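Local atomic coordinates of sugar ABC transporter, sugar-binding protein (Streptococcus pneumoniae, PDB entry 2HEU), a protein that probably binds raffinose-type sugars outside the cell membrane and delivers them to an ABC transporter for import. Residues P123-A128 and S330-E335; N76-S81 and A291-W296; S286-A291 and D356-W361. All blocks are in the same frame, centred on the assembly; numbering follows the deposited sequence.

How the contacts relate
The centres of all three contacts lie about 9 to 10 Å from the centre of the chain, where the connections between the two lobes of the solute-binding fold run. Contacts 1 and 2 are buried. They hold neighbouring elements, since the backbone of 123-128 bonds to that of 291-296. Contact 3 is partly buried and shares Ala-291 with contact 2. Their chemistry differs with place. Contact 1 pairs two loops through backbone bonds and a threonine hydroxyl. Contact 2 joins a turn to the start of strand 295-298 with one direct backbone bond, a water and apolar packing. Contact 3 is a short parallel sheet, with an arginine grip at one end and a tryptophan at the other.

Contact 1: P123-A128 and S330-E335; sequences PFTANA and SPTAIE. With NA (sodium ion), chain E.
Phe-124 and Thr-332 meet where two loops run side by side in the bacterial solute-binding protein fold. The loops form a single beta bridge, Thr-125 with Thr-332. The segment 123-128 leaves the edge strand 122-123 of the five-stranded sheet; 330-335 follows helix 318-328.

The side chain of Thr-332 can be followed outward. Its CB sits 3.5 Å from Phe-124 O. OG1 lies anti to the backbone N (chi1 180°), which turns the hydroxyl to the neighbouring loop. There Thr-332 OG1 donates to Phe-124 O at 2.8 Å. The same OG1 accepts from Ile-334 N, two residues on, and so closes an ST turn. The hydroxyl is thus held by two bonds, one given and one received. The Thr-332 side chain also touches Met-321 of helix 318-328.

Phe-124 O is gripped twice. Besides the hydroxyl bond, Ala-333 N donates to Phe-124 O at 3.0 Å. This second donor stands above the carbonyl plane, while OG1 is tilted less from it, so the two share one oxygen. On the other side of the bridge Ala-126 N gives its hydrogen to Pro-331 O, 3.0 Å away. The Phe-124 ring and Ile-334 lie alongside each other, with CD1 of the ring 3.8 Å from CD1 of Ile-334. Phe-124 also meets Trp-296 edge-to-face, and Met-321 packs on it.

The polar end of Thr-125 turns to another partner, the N-H of Leu-294. Farther along, Glu-335 takes no part in the loop pairing but binds the sodium ion. Lys-103 O and three waters complete the site. Both carboxylate oxygens of Glu-335 reach the ion, OE1 at 2.5 Å and OE2 at 2.4 Å.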
ATOM      1  N   PRO A 123      -3.438  12.073  -3.328  0.50 11.56           N
ATOM      2  CA  PRO A 123      -3.665  10.759  -2.681  0.50 10.87           C
ATOM      3  C   PRO A 123      -4.674  10.985  -1.558  0.50 11.69           C
ATOM      4  O   PRO A 123      -4.357  11.636  -0.569  0.50 16.38           O
ATOM      5  CB  PRO A 123      -2.240  10.300  -2.236  0.50 10.98           C
ATOM      6  CG  PRO A 123      -1.284  11.453  -2.698  0.50 12.09           C
ATOM      7  CD  PRO A 123      -2.148  12.647  -2.891  0.50 12.96           C
ATOM      8  N   PHE A 124      -5.898  10.533  -1.757  1.00 11.27           N
ATOM      9  CA  PHE A 124      -6.943  10.592  -0.721  1.00 11.20           C
ATOM     10  C   PHE A 124      -6.728   9.519   0.294  1.00 11.56           C
ATOM     11  O   PHE A 124      -6.958   9.766   1.487  1.00 12.93           O
ATOM     12  CB  PHE A 124      -8.340  10.410  -1.361  1.00 11.60           C
ATOM     13  CG  PHE A 124      -8.704  11.467  -2.336  1.00 11.12           C
ATOM     14  CD1 PHE A 124      -9.280  12.618  -1.912  1.00 11.14           C
ATOM     15  CD2 PHE A 124      -8.445  11.349  -3.715  1.00 10.25           C
ATOM     16  CE1 PHE A 124      -9.649  13.616  -2.795  1.00 12.63           C
ATOM     17  CE2 PHE A 124      -8.780  12.326  -4.589  1.00 11.46           C
ATOM     18  CZ  PHE A 124      -9.381  13.459  -4.133  1.00 12.20           C
ATOM     19  N   THR A 125      -6.466   8.264  -0.116  1.00 11.21           N
ATOM     20  CA  THR A 125      -6.233   7.187   0.790  1.00 10.90           C
ATOM     21  C   THR A 125      -4.977   6.466   0.391  1.00 10.38           C
ATOM     22  O   THR A 125      -4.441   6.637  -0.719  1.00 10.65           O
ATOM     23  CB  THR A 125      -7.351   6.180   0.811  1.00 11.87           C
ATOM     24  OG1 THR A 125      -7.412   5.502  -0.448  1.00 11.44           O
ATOM     25  CG2 THR A 125      -8.728   6.816   1.176  1.00 13.19           C
ATOM     26  N   ALA A 126      -4.443   5.654   1.314  1.00 11.23           N
ATOM     27  CA  ALA A 126      -3.279   4.828   1.026  1.00 10.87           C
ATOM     28  C   ALA A 126      -3.430   3.514   1.686  1.00 10.10           C
ATOM     29  O   ALA A 126      -4.174   3.372   2.647  1.00 11.66           O
ATOM     30  CB  ALA A 126      -1.994   5.492   1.556  1.00 11.68           C
ATOM     31  N   ASN A 127      -2.710   2.512   1.187  1.00  9.46           N
ATOM     32  CA  ASN A 127      -2.542   1.295   1.898  1.00 10.04           C
ATOM     33  C   ASN A 127      -1.355   1.345   2.876  1.00  9.48           C
ATOM     34  O   ASN A 127      -0.601   2.290   2.889  1.00  9.27           O
ATOM     35  CB  ASN A 127      -2.533   0.083   0.941  1.00 10.38           C
ATOM     36  CG  ASN A 127      -1.532   0.198  -0.147  1.00 11.18           C
ATOM     37  OD1 ASN A 127      -0.391   0.612   0.039  1.00 11.59           O
ATOM     38  ND2 ASN A 127      -1.941  -0.132  -1.322  1.00 20.60           N
ATOM     39  N   ALA A 128      -1.271   0.298   3.691  1.00  9.17           N
ATOM     40  CA  ALA A 128      -0.221   0.112   4.677  1.00  9.07           C
ATOM     41  C   ALA A 128       0.056  -1.373   4.778  1.00  8.66           C
ATOM     42  O   ALA A 128      -0.670  -2.197   4.181  1.00  9.07           O
ATOM     43  CB  ALA A 128      -0.579   0.744   5.989  1.00  9.85           C
ATOM     44  N   SER A 330      -9.502   2.277   4.564  1.00 13.54           N
ATOM     45  CA  SER A 330      -8.115   2.557   4.394  1.00 12.60           C
ATOM     46  C   SER A 330      -7.766   3.916   4.988  1.00 12.38           C
ATOM     47  O   SER A 330      -8.620   4.823   4.923  1.00 12.16           O
ATOM     48  CB  SER A 330      -7.675   2.572   2.937  1.00 13.55           C
ATOM     49  OG  SER A 330      -7.828   1.369   2.298  1.00 17.40           O
ATOM     50  N   PRO A 331      -6.580   4.091   5.542  1.00 12.74           N
ATOM     51  CA  PRO A 331      -6.262   5.409   6.109  1.00 12.58           C
ATOM     52  C   PRO A 331      -6.344   6.488   5.044  1.00 12.38           C
ATOM     53  O   PRO A 331      -5.975   6.277   3.867  1.00 12.29           O
ATOM     54  CB  PRO A 331      -4.821   5.204   6.683  1.00 13.09           C
ATOM     55  CG  PRO A 331      -4.292   4.137   5.861  1.00 14.44           C
ATOM     56  CD  PRO A 331      -5.431   3.171   5.593  1.00 12.84           C
ATOM     57  N   THR A 332      -6.799   7.637   5.470  1.00 12.20           N
ATOM     58  CA  THR A 332      -6.957   8.783   4.639  1.00 12.08           C
ATOM     59  C   THR A 332      -6.006   9.910   4.952  1.00 13.37           C
ATOM     60  O   THR A 332      -5.811  10.275   6.141  1.00 15.33           O
ATOM     61  CB  THR A 332      -8.439   9.272   4.571  1.00 12.51           C
ATOM     62  OG1 THR A 332      -8.510  10.443   3.717  1.00 13.35           O
ATOM     63  CG2 THR A 332      -8.970   9.683   5.881  1.00 15.95           C
ATOM     64  N   ALA A 333      -5.456  10.551   3.917  1.00 14.78           N
ATOM     65  CA  ALA A 333      -4.623  11.667   4.074  1.00 16.15           C
ATOM     66  C   ALA A 333      -5.385  12.988   4.142  1.00 15.33           C
ATOM     67  O   ALA A 333      -4.784  14.072   4.237  1.00 18.57           O
ATOM     68  CB  ALA A 333      -3.586  11.766   2.926  1.00 17.03           C
ATOM     69  N   ILE A 334      -6.695  12.948   4.054  1.00 15.69           N
ATOM     70  CA  ILE A 334      -7.506  14.177   4.005  1.00 15.16           C
ATOM     71  C   ILE A 334      -7.781  14.692   5.415  1.00 16.48           C
ATOM     72  O   ILE A 334      -8.299  13.968   6.286  1.00 18.60           O
ATOM     73  CB  ILE A 334      -8.783  13.893   3.254  1.00 15.23           C
ATOM     74  CG1 ILE A 334      -8.482  13.526   1.772  1.00 14.01           C
ATOM     75  CG2 ILE A 334      -9.760  15.117   3.335  1.00 16.01           C
ATOM     76  CD1 ILE A 334      -7.697  14.496   0.970  1.00 15.48           C
ATOM     77  N   GLU A 335      -7.438  15.936   5.648  1.00 17.36           N
ATOM     78  CA  GLU A 335      -7.574  16.566   6.915  1.00 19.25           C
ATOM     79  C   GLU A 335      -9.038  16.600   7.278  1.00 19.17           C
ATOM     80  O   GLU A 335      -9.939  16.807   6.451  1.00 20.07           O
ATOM     81  CB  GLU A 335      -6.829  17.912   6.904  1.00 20.77           C
ATOM     82  CG  GLU A 335      -5.269  17.773   6.692  1.00 22.43           C
ATOM     83  CD  GLU A 335      -4.548  19.061   6.425  1.00 24.82           C
ATOM     84  OE1 GLU A 335      -5.250  20.086   6.176  1.00 26.37           O
ATOM     85  OE2 GLU A 335      -3.296  19.127   6.514  1.00 30.05           O
TER
HETATM   86 NA    NA E4001      -3.099  21.311   5.621  1.00 21.15          NA
HETATM   87  O   HOH W   1      -1.220  20.078   4.750  1.00 24.32           O
HETATM   88  O   HOH W   2      -4.628  23.076   5.564  1.00 37.09           O
HETATM   89  O   HOH W   3      -1.628  23.014   4.905  1.00 30.19           O

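Contact 2: N76-S81 and A291-W296; sequences NIYPQS and AGDLAW
Gln-80 CG stands between its own backbone N and carbonyl carbon (chi1 78°), and a bend at chi2 (-90°) lays the amide against Ala-291. The methyl CB of Ala-291 is 3.3 Å from Gln-80 OE1. Tyr-78 CG, anti to the carbonyl carbon and beside the backbone N, carries the ring alongside Asp-293. The ring and the carboxylate are nearly parallel, 17° apart. The backbone oxygens of Gly-292 and Asp-293 come to the ring edge, near its plane; Tyr-78 CE1 is 3.3 Å from Asp-293 O.

The segment 76-81 leaves strand 74-76 and leads through a type I turn, Tyr-78 to Ser-81, into helix 82-89. The segment 291-296 enters strand 295-298 of the same mixed sheet. Asn-76 and Trp-296 form an antiparallel non-hydrogen-bonded pair. Next to it, Ile-77 N donates to Ala-295 O at 3.1 Å. CD1 of the Trp-296 indole approaches Asn-76 CA at 3.9 Å.

Pro-79 packs between Gly-292 and Ala-295. Its CD touches both Ala-295 CB and Gly-292 O, each at 3.6 Å. Ser-81 is the N-cap of helix 82-89. Its OG donates to Tyr-78 O and caps Leu-84 N.

A water links the two segments. It accepts from Gln-80 NE2 and donates to Gly-292 O, 2.8 Å away. Asp-293 OD2 forms a salt bridge with Lys-27. The contact therefore relies on packing and one bridging water as well as its direct backbone bond. Gln-80 OE1 is buried without a polar partner, which probably carries some energetic cost.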
ATOM      1  N   ASN A  76      -8.155   7.850 -11.709  1.00  9.74           N
ATOM      2  CA  ASN A  76      -7.583   7.139 -10.523  1.00  9.40           C
ATOM      3  C   ASN A  76      -6.315   6.437 -11.071  1.00  9.85           C
ATOM      4  O   ASN A  76      -6.435   5.498 -11.853  1.00 11.20           O
ATOM      5  CB  ASN A  76      -8.607   6.180  -9.981  1.00  9.59           C
ATOM      6  CG  ASN A  76      -8.172   5.339  -8.807  1.00 10.75           C
ATOM      7  OD1 ASN A  76      -7.129   5.664  -8.097  1.00 12.63           O
ATOM      8  ND2 ASN A  76      -8.877   4.351  -8.562  1.00  9.83           N
ATOM      9  N   ILE A  77      -5.158   6.888 -10.636  1.00 10.19           N
ATOM     10  CA  ILE A  77      -3.863   6.325 -11.040  1.00 10.06           C
ATOM     11  C   ILE A  77      -3.042   6.228  -9.785  1.00 10.09           C
ATOM     12  O   ILE A  77      -3.038   7.154  -8.958  1.00 11.20           O
ATOM     13  CB  ILE A  77      -3.219   7.196 -12.155  1.00 11.15           C
ATOM     14  CG1 ILE A  77      -1.899   6.545 -12.580  1.00 11.95           C
ATOM     15  CG2 ILE A  77      -3.045   8.635 -11.756  1.00 12.51           C
ATOM     16  CD1 ILE A  77      -1.258   7.274 -13.824  1.00 13.98           C
ATOM     17  N   TYR A  78      -2.335   5.124  -9.616  1.00 11.17           N
ATOM     18  CA  TYR A  78      -1.591   4.906  -8.392  1.00 10.86           C
ATOM     19  C   TYR A  78      -0.298   5.698  -8.498  1.00 11.48           C
ATOM     20  O   TYR A  78       0.483   5.571  -9.449  1.00 11.31           O
ATOM     21  CB  TYR A  78      -1.355   3.399  -8.209  1.00 12.26           C
ATOM     22  CG  TYR A  78      -2.604   2.625  -8.156  1.00 11.36           C
ATOM     23  CD1 TYR A  78      -3.554   2.871  -7.153  1.00 12.99           C
ATOM     24  CD2 TYR A  78      -2.941   1.676  -9.082  1.00 15.43           C
ATOM     25  CE1 TYR A  78      -4.746   2.230  -7.101  1.00 13.93           C
ATOM     26  CE2 TYR A  78      -4.136   0.940  -9.030  1.00 17.16           C
ATOM     27  CZ  TYR A  78      -5.075   1.246  -8.073  1.00 13.92           C
ATOM     28  OH  TYR A  78      -6.232   0.578  -8.001  1.00 16.27           O
ATOM     29  N   PRO A  79      -0.045   6.584  -7.520  1.00 11.32           N
ATOM     30  CA  PRO A  79       0.967   7.616  -7.727  1.00 11.35           C
ATOM     31  C   PRO A  79       2.384   7.112  -7.639  1.00 11.39           C
ATOM     32  O   PRO A  79       3.304   7.845  -8.094  1.00 13.51           O
ATOM     33  CB  PRO A  79       0.617   8.694  -6.709  1.00 13.31           C
ATOM     34  CG  PRO A  79      -0.045   7.936  -5.602  1.00 13.91           C
ATOM     35  CD  PRO A  79      -0.881   6.834  -6.306  1.00 12.51           C
ATOM     36  N   GLN A  80       2.618   5.930  -7.087  1.00 11.49           N
ATOM     37  CA  GLN A  80       3.953   5.303  -7.118  1.00 11.51           C
ATOM     38  C   GLN A  80       4.285   4.745  -8.444  1.00 11.45           C
ATOM     39  O   GLN A  80       5.443   4.332  -8.653  1.00 12.36           O
ATOM     40  CB  GLN A  80       4.085   4.230  -6.056  1.00 13.49           C
ATOM     41  CG  GLN A  80       3.429   2.944  -6.396  1.00 15.51           C
ATOM     42  CD  GLN A  80       2.001   2.906  -5.918  1.00 18.37           C
ATOM     43  OE1 GLN A  80       1.243   3.963  -5.819  1.00 17.20           O
ATOM     44  NE2 GLN A  80       1.582   1.787  -5.395  1.00 17.71           N
ATOM     45  N   SER A  81       3.319   4.614  -9.355  1.00 11.67           N
ATOM     46  CA  SER A  81       3.538   3.896 -10.597  1.00 11.61           C
ATOM     47  C   SER A  81       4.482   4.605 -11.517  1.00 11.52           C
ATOM     48  O   SER A  81       4.576   5.840 -11.552  1.00 12.46           O
ATOM     49  CB  SER A  81       2.238   3.631 -11.311  1.00 11.94           C
ATOM     50  OG  SER A  81       1.599   4.808 -11.790  1.00 11.89           O
ATOM     51  N   ALA A 291       1.171   2.978  -0.319  1.00 10.00           N
ATOM     52  CA  ALA A 291       1.107   4.112  -1.253  1.00 10.33           C
ATOM     53  C   ALA A 291      -0.331   4.448  -1.514  1.00 10.44           C
ATOM     54  O   ALA A 291      -1.243   3.738  -1.192  1.00 10.34           O
ATOM     55  CB  ALA A 291       1.847   3.811  -2.555  1.00 12.44           C
ATOM     56  N   GLY A 292      -0.530   5.543  -2.225  1.00 11.06           N
ATOM     57  CA  GLY A 292      -1.873   6.025  -2.586  1.00 11.06           C
ATOM     58  C   GLY A 292      -2.686   4.955  -3.279  1.00 10.68           C
ATOM     59  O   GLY A 292      -2.188   4.241  -4.154  1.00 11.20           O
ATOM     60  N   ASP A 293      -3.970   4.940  -2.914  1.00 10.18           N
ATOM     61  CA  ASP A 293      -4.904   3.963  -3.374  1.00 10.91           C
ATOM     62  C   ASP A 293      -6.055   4.717  -4.127  1.00 10.13           C
ATOM     63  O   ASP A 293      -6.056   4.734  -5.366  1.00 10.91           O
ATOM     64  CB  ASP A 293      -5.417   3.127  -2.169  1.00 12.25           C
ATOM     65  CG  ASP A 293      -6.415   2.064  -2.553  1.00 14.57           C
ATOM     66  OD1 ASP A 293      -6.293   1.583  -3.708  1.00 24.17           O
ATOM     67  OD2 ASP A 293      -7.327   1.661  -1.784  1.00 15.55           O
ATOM     68  N   LEU A 294      -6.975   5.311  -3.383  1.00 10.05           N
ATOM     69  CA  LEU A 294      -7.846   6.331  -4.024  1.00 10.00           C
ATOM     70  C   LEU A 294      -7.027   7.558  -4.225  1.00 10.22           C
ATOM     71  O   LEU A 294      -6.643   8.232  -3.245  1.00 10.70           O
ATOM     72  CB  LEU A 294      -9.080   6.580  -3.158  1.00 10.56           C
ATOM     73  CG  LEU A 294     -10.165   7.417  -3.936  1.00 11.71           C
ATOM     74  CD1 LEU A 294     -10.920   6.540  -4.953  1.00 12.88           C
ATOM     75  CD2 LEU A 294     -11.115   8.101  -2.972  1.00 11.95           C
ATOM     76  N   ALA A 295      -6.642   7.815  -5.467  1.00  9.42           N
ATOM     77  CA  ALA A 295      -5.569   8.773  -5.777  1.00 10.16           C
ATOM     78  C   ALA A 295      -5.868   9.240  -7.182  1.00  9.77           C
ATOM     79  O   ALA A 295      -5.934   8.448  -8.095  1.00  9.65           O
ATOM     80  CB  ALA A 295      -4.203   8.140  -5.662  1.00 10.67           C
ATOM     81  N   TRP A 296      -6.088  10.565  -7.324  1.00  9.98           N
ATOM     82  CA  TRP A 296      -6.602  11.125  -8.586  1.00  9.51           C
ATOM     83  C   TRP A 296      -5.692  12.154  -9.176  1.00  9.86           C
ATOM     84  O   TRP A 296      -5.112  13.007  -8.503  1.00 10.96           O
ATOM     85  CB  TRP A 296      -7.977  11.774  -8.399  1.00  9.94           C
ATOM     86  CG  TRP A 296      -9.093  10.898  -7.956  1.00  9.36           C
ATOM     87  CD1 TRP A 296      -9.078   9.514  -7.835  1.00  9.37           C
ATOM     88  CD2 TRP A 296     -10.396  11.271  -7.517  1.00  9.98           C
ATOM     89  NE1 TRP A 296     -10.276   9.070  -7.387  1.00  9.76           N
ATOM     90  CE2 TRP A 296     -11.144  10.128  -7.220  1.00  9.76           C
ATOM     91  CE3 TRP A 296     -11.021  12.536  -7.436  1.00 11.03           C
ATOM     92  CZ2 TRP A 296     -12.481  10.168  -6.791  1.00 10.69           C
ATOM     93  CZ3 TRP A 296     -12.338  12.562  -7.033  1.00 11.43           C
ATOM     94  CH2 TRP A 296     -13.044  11.402  -6.713  1.00 11.16           C
TER
HETATM   95  O   HOH W   4      -1.209   1.670  -4.412  1.00 23.14           O

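Contact 3: S286-A291 and D356-W361; sequences SLTVGA and DRHLVW
Thr-288 and Val-289 pair in parallel with His-358 and Leu-359, forming a two-stranded parallel sheet in the solute-binding protein fold. The short strands 288-290 and 358-360 cross at -38°. Thr-288 N donates to Arg-357 O at 2.9 Å. Thr-288 O then accepts from Leu-359 N. Gly-290 N donates to Leu-359 O, and a weak bond from Trp-361 N to Gly-290 O follows.

Side chains add contacts at both ends. At one, Arg-357 grips Ser-286 side-on with two nitrogens. Arg-357 NE donates to Ser-286 O at 3.0 Å, and Arg-357 NH2 donates to Ser-286 OG at 2.8 Å. Both oxygens lie close to the guanidinium plane. A bend at chi3 (68°) swings the group back toward Ser-286. Between the ends, Leu-287 CD2 packs on Leu-359 CD1 at 3.9 Å. Thr-288 CG2 comes to His-358 CD2 at 3.7 Å, approaching the imidazole obliquely.

At the other end Trp-361 takes Val-289 and Gly-290 over one face. CG1 of Val-289 makes a CH-pi contact with the six-membered ring, and Gly-290 CA makes one with the five-membered ring. The methyl of Ala-291 sits at the indole edge.

Farther out, Asn-127 OD1 accepts from Trp-361 NE1, and Asn-127 O accepts from His-358 NE2. His-358 ND1 is bonded to Phe-354 N, and Thr-288 OG1 to Tyr-129 O. Helix 178-189 packs on Leu-287, Leu-359 and Trp-361, while Tyr-352 makes a cation-pi contact with Arg-357. Under the indole, Gly-290 CA comes within 3.3 Å of Trp-361 NE1.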
ATOM      1  N   SER A 286       9.860   1.309  14.540  1.00  9.48           N
ATOM      2  CA  SER A 286       8.986   0.568  13.665  1.00  9.67           C
ATOM      3  C   SER A 286       8.521   1.395  12.511  1.00  8.75           C
ATOM      4  O   SER A 286       8.387   2.619  12.589  1.00  9.99           O
ATOM      5  CB  SER A 286       7.813  -0.014  14.444  1.00 11.20           C
ATOM      6  OG  SER A 286       6.991   1.078  14.900  1.00 13.24           O
ATOM      7  N   LEU A 287       8.207   0.726  11.394  1.00  9.13           N
ATOM      8  CA  LEU A 287       7.841   1.383  10.149  1.00  8.91           C
ATOM      9  C   LEU A 287       6.680   0.628   9.505  1.00  8.64           C
ATOM     10  O   LEU A 287       6.481  -0.557   9.764  1.00  9.57           O
ATOM     11  CB  LEU A 287       9.019   1.379   9.185  1.00  9.83           C
ATOM     12  CG  LEU A 287      10.240   2.166   9.585  1.00  9.69           C
ATOM     13  CD1 LEU A 287      11.391   1.964   8.637  1.00 11.52           C
ATOM     14  CD2 LEU A 287       9.934   3.708   9.707  1.00 11.57           C
ATOM     15  N   THR A 288       5.966   1.322   8.635  1.00  8.60           N
ATOM     16  CA  THR A 288       5.058   0.684   7.693  1.00  8.28           C
ATOM     17  C   THR A 288       5.374   1.200   6.280  1.00  7.85           C
ATOM     18  O   THR A 288       6.195   2.101   6.116  1.00  8.54           O
ATOM     19  CB  THR A 288       3.591   0.855   8.126  1.00  8.63           C
ATOM     20  OG1 THR A 288       2.767   0.039   7.281  1.00  8.55           O
ATOM     21  CG2 THR A 288       3.090   2.268   8.033  1.00  9.79           C
ATOM     22  N   VAL A 289       4.749   0.568   5.306  1.00  8.35           N
ATOM     23  CA  VAL A 289       4.971   0.881   3.893  1.00  8.07           C
ATOM     24  C   VAL A 289       3.632   0.784   3.189  1.00  8.37           C
ATOM     25  O   VAL A 289       2.788  -0.004   3.558  1.00  8.78           O
ATOM     26  CB  VAL A 289       6.013  -0.098   3.263  1.00  8.50           C
ATOM     27  CG1 VAL A 289       5.581  -1.542   3.316  1.00  9.46           C
ATOM     28  CG2 VAL A 289       6.383   0.340   1.859  1.00 10.08           C
ATOM     29  N   GLY A 290       3.454   1.645   2.187  1.00  8.63           N
ATOM     30  CA  GLY A 290       2.255   1.631   1.398  1.00  9.49           C
ATOM     31  C   GLY A 290       2.271   2.770   0.435  1.00 10.00           C
ATOM     32  O   GLY A 290       3.266   3.518   0.328  1.00 10.69           O
ATOM     33  N   ALA A 291       1.171   2.978  -0.319  1.00 10.00           N
ATOM     34  CA  ALA A 291       1.107   4.112  -1.253  1.00 10.33           C
ATOM     35  C   ALA A 291      -0.331   4.448  -1.514  1.00 10.44           C
ATOM     36  O   ALA A 291      -1.243   3.738  -1.192  1.00 10.34           O
ATOM     37  CB  ALA A 291       1.847   3.811  -2.555  1.00 12.44           C
ATOM     38  N   ASP A 356       6.664  10.145   8.681  0.50 13.69           N
ATOM     39  CA  ASP A 356       7.982   9.672   8.234  0.50 12.70           C
ATOM     40  C   ASP A 356       8.037   8.179   8.362  0.50 13.05           C
ATOM     41  O   ASP A 356       8.815   7.507   7.680  0.50 14.87           O
ATOM     42  CB  ASP A 356       9.198  10.457   8.781  0.50 14.91           C
ATOM     43  CG  ASP A 356       9.237  10.602  10.230  0.50 17.72           C
ATOM     44  OD1 ASP A 356       8.469   9.936  10.926  0.50 18.22           O
ATOM     45  OD2 ASP A 356      10.112  11.425  10.677  0.50 21.71           O
ATOM     46  N   ARG A 357       7.162   7.622   9.160  1.00 10.70           N
ATOM     47  CA  ARG A 357       7.213   6.208   9.420  1.00  9.87           C
ATOM     48  C   ARG A 357       6.340   5.379   8.514  1.00  9.87           C
ATOM     49  O   ARG A 357       6.291   4.177   8.660  1.00 10.48           O
ATOM     50  CB  ARG A 357       6.895   5.918  10.882  1.00 11.53           C
ATOM     51  CG  ARG A 357       7.984   6.514  11.801  1.00 13.53           C
ATOM     52  CD  ARG A 357       7.610   6.515  13.270  1.00 15.47           C
ATOM     53  NE  ARG A 357       7.540   5.176  13.853  1.00 14.46           N
ATOM     54  CZ  ARG A 357       7.342   4.972  15.123  1.00 12.56           C
ATOM     55  NH1 ARG A 357       7.082   5.965  15.971  1.00 13.49           N
ATOM     56  NH2 ARG A 357       7.305   3.784  15.625  1.00 11.47           N
ATOM     57  N   HIS A 358       5.720   6.001   7.503  1.00 10.17           N
ATOM     58  CA  HIS A 358       4.866   5.354   6.510  1.00  9.68           C
ATOM     59  C   HIS A 358       5.503   5.528   5.145  1.00 10.34           C
ATOM     60  O   HIS A 358       5.167   6.435   4.385  1.00 12.68           O
ATOM     61  CB  HIS A 358       3.476   5.929   6.550  1.00 10.69           C
ATOM     62  CG  HIS A 358       2.453   5.298   5.624  1.00 10.62           C
ATOM     63  ND1 HIS A 358       1.281   5.978   5.424  1.00 11.82           N
ATOM     64  CD2 HIS A 358       2.410   4.148   4.918  1.00 11.32           C
ATOM     65  CE1 HIS A 358       0.563   5.175   4.633  1.00 12.57           C
ATOM     66  NE2 HIS A 358       1.220   4.106   4.278  1.00 11.76           N
ATOM     67  N   LEU A 359       6.381   4.601   4.817  0.50  9.03           N
ATOM     68  CA  LEU A 359       7.200   4.695   3.633  0.50  9.75           C
ATOM     69  C   LEU A 359       6.384   4.492   2.395  0.50  8.55           C
ATOM     70  O   LEU A 359       5.434   3.763   2.418  0.50  9.04           O
ATOM     71  CB  LEU A 359       8.204   3.579   3.751  0.50  9.63           C
ATOM     72  CG  LEU A 359       9.448   3.900   4.542  0.50 10.59           C
ATOM     73  CD1 LEU A 359       9.184   4.371   5.948  0.50 14.72           C
ATOM     74  CD2 LEU A 359      10.366   2.720   4.555  0.50 11.21           C
ATOM     75  N   VAL A 360       6.793   5.094   1.258  1.00  9.67           N
ATOM     76  CA  VAL A 360       6.225   4.706  -0.041  1.00  9.32           C
ATOM     77  C   VAL A 360       6.922   3.392  -0.441  1.00  8.53           C
ATOM     78  O   VAL A 360       8.141   3.209  -0.286  1.00  9.68           O
ATOM     79  CB  VAL A 360       6.433   5.766  -1.092  1.00 10.14           C
ATOM     80  CG1 VAL A 360       5.876   5.327  -2.422  1.00 10.75           C
ATOM     81  CG2 VAL A 360       5.758   7.094  -0.659  1.00 12.70           C
ATOM     82  N   TRP A 361       6.150   2.468  -1.018  1.00  8.65           N
ATOM     83  CA  TRP A 361       6.637   1.208  -1.570  1.00  9.03           C
ATOM     84  C   TRP A 361       7.952   1.482  -2.305  1.00  8.75           C
ATOM     85  O   TRP A 361       8.066   2.392  -3.153  1.00  9.88           O
ATOM     86  CB  TRP A 361       5.628   0.643  -2.570  1.00 10.06           C
ATOM     87  CG  TRP A 361       4.405   0.076  -1.941  1.00  9.25           C
ATOM     88  CD1 TRP A 361       3.122   0.534  -2.026  1.00 11.56           C
ATOM     89  CD2 TRP A 361       4.297  -1.122  -1.163  1.00  9.05           C
ATOM     90  NE1 TRP A 361       2.248  -0.258  -1.335  1.00 12.17           N
ATOM     91  CE2 TRP A 361       2.957  -1.287  -0.776  1.00 11.23           C
ATOM     92  CE3 TRP A 361       5.234  -2.093  -0.791  1.00  9.97           C
ATOM     93  CZ2 TRP A 361       2.561  -2.393   0.022  1.00 12.47           C
ATOM     94  CZ3 TRP A 361       4.845  -3.181  -0.089  1.00 11.62           C
ATOM     95  CH2 TRP A 361       3.546  -3.309   0.357  1.00 12.00           C
TER
HETATM   96  O   HOH W   5       3.169   5.869   1.976  1.00 13.09           O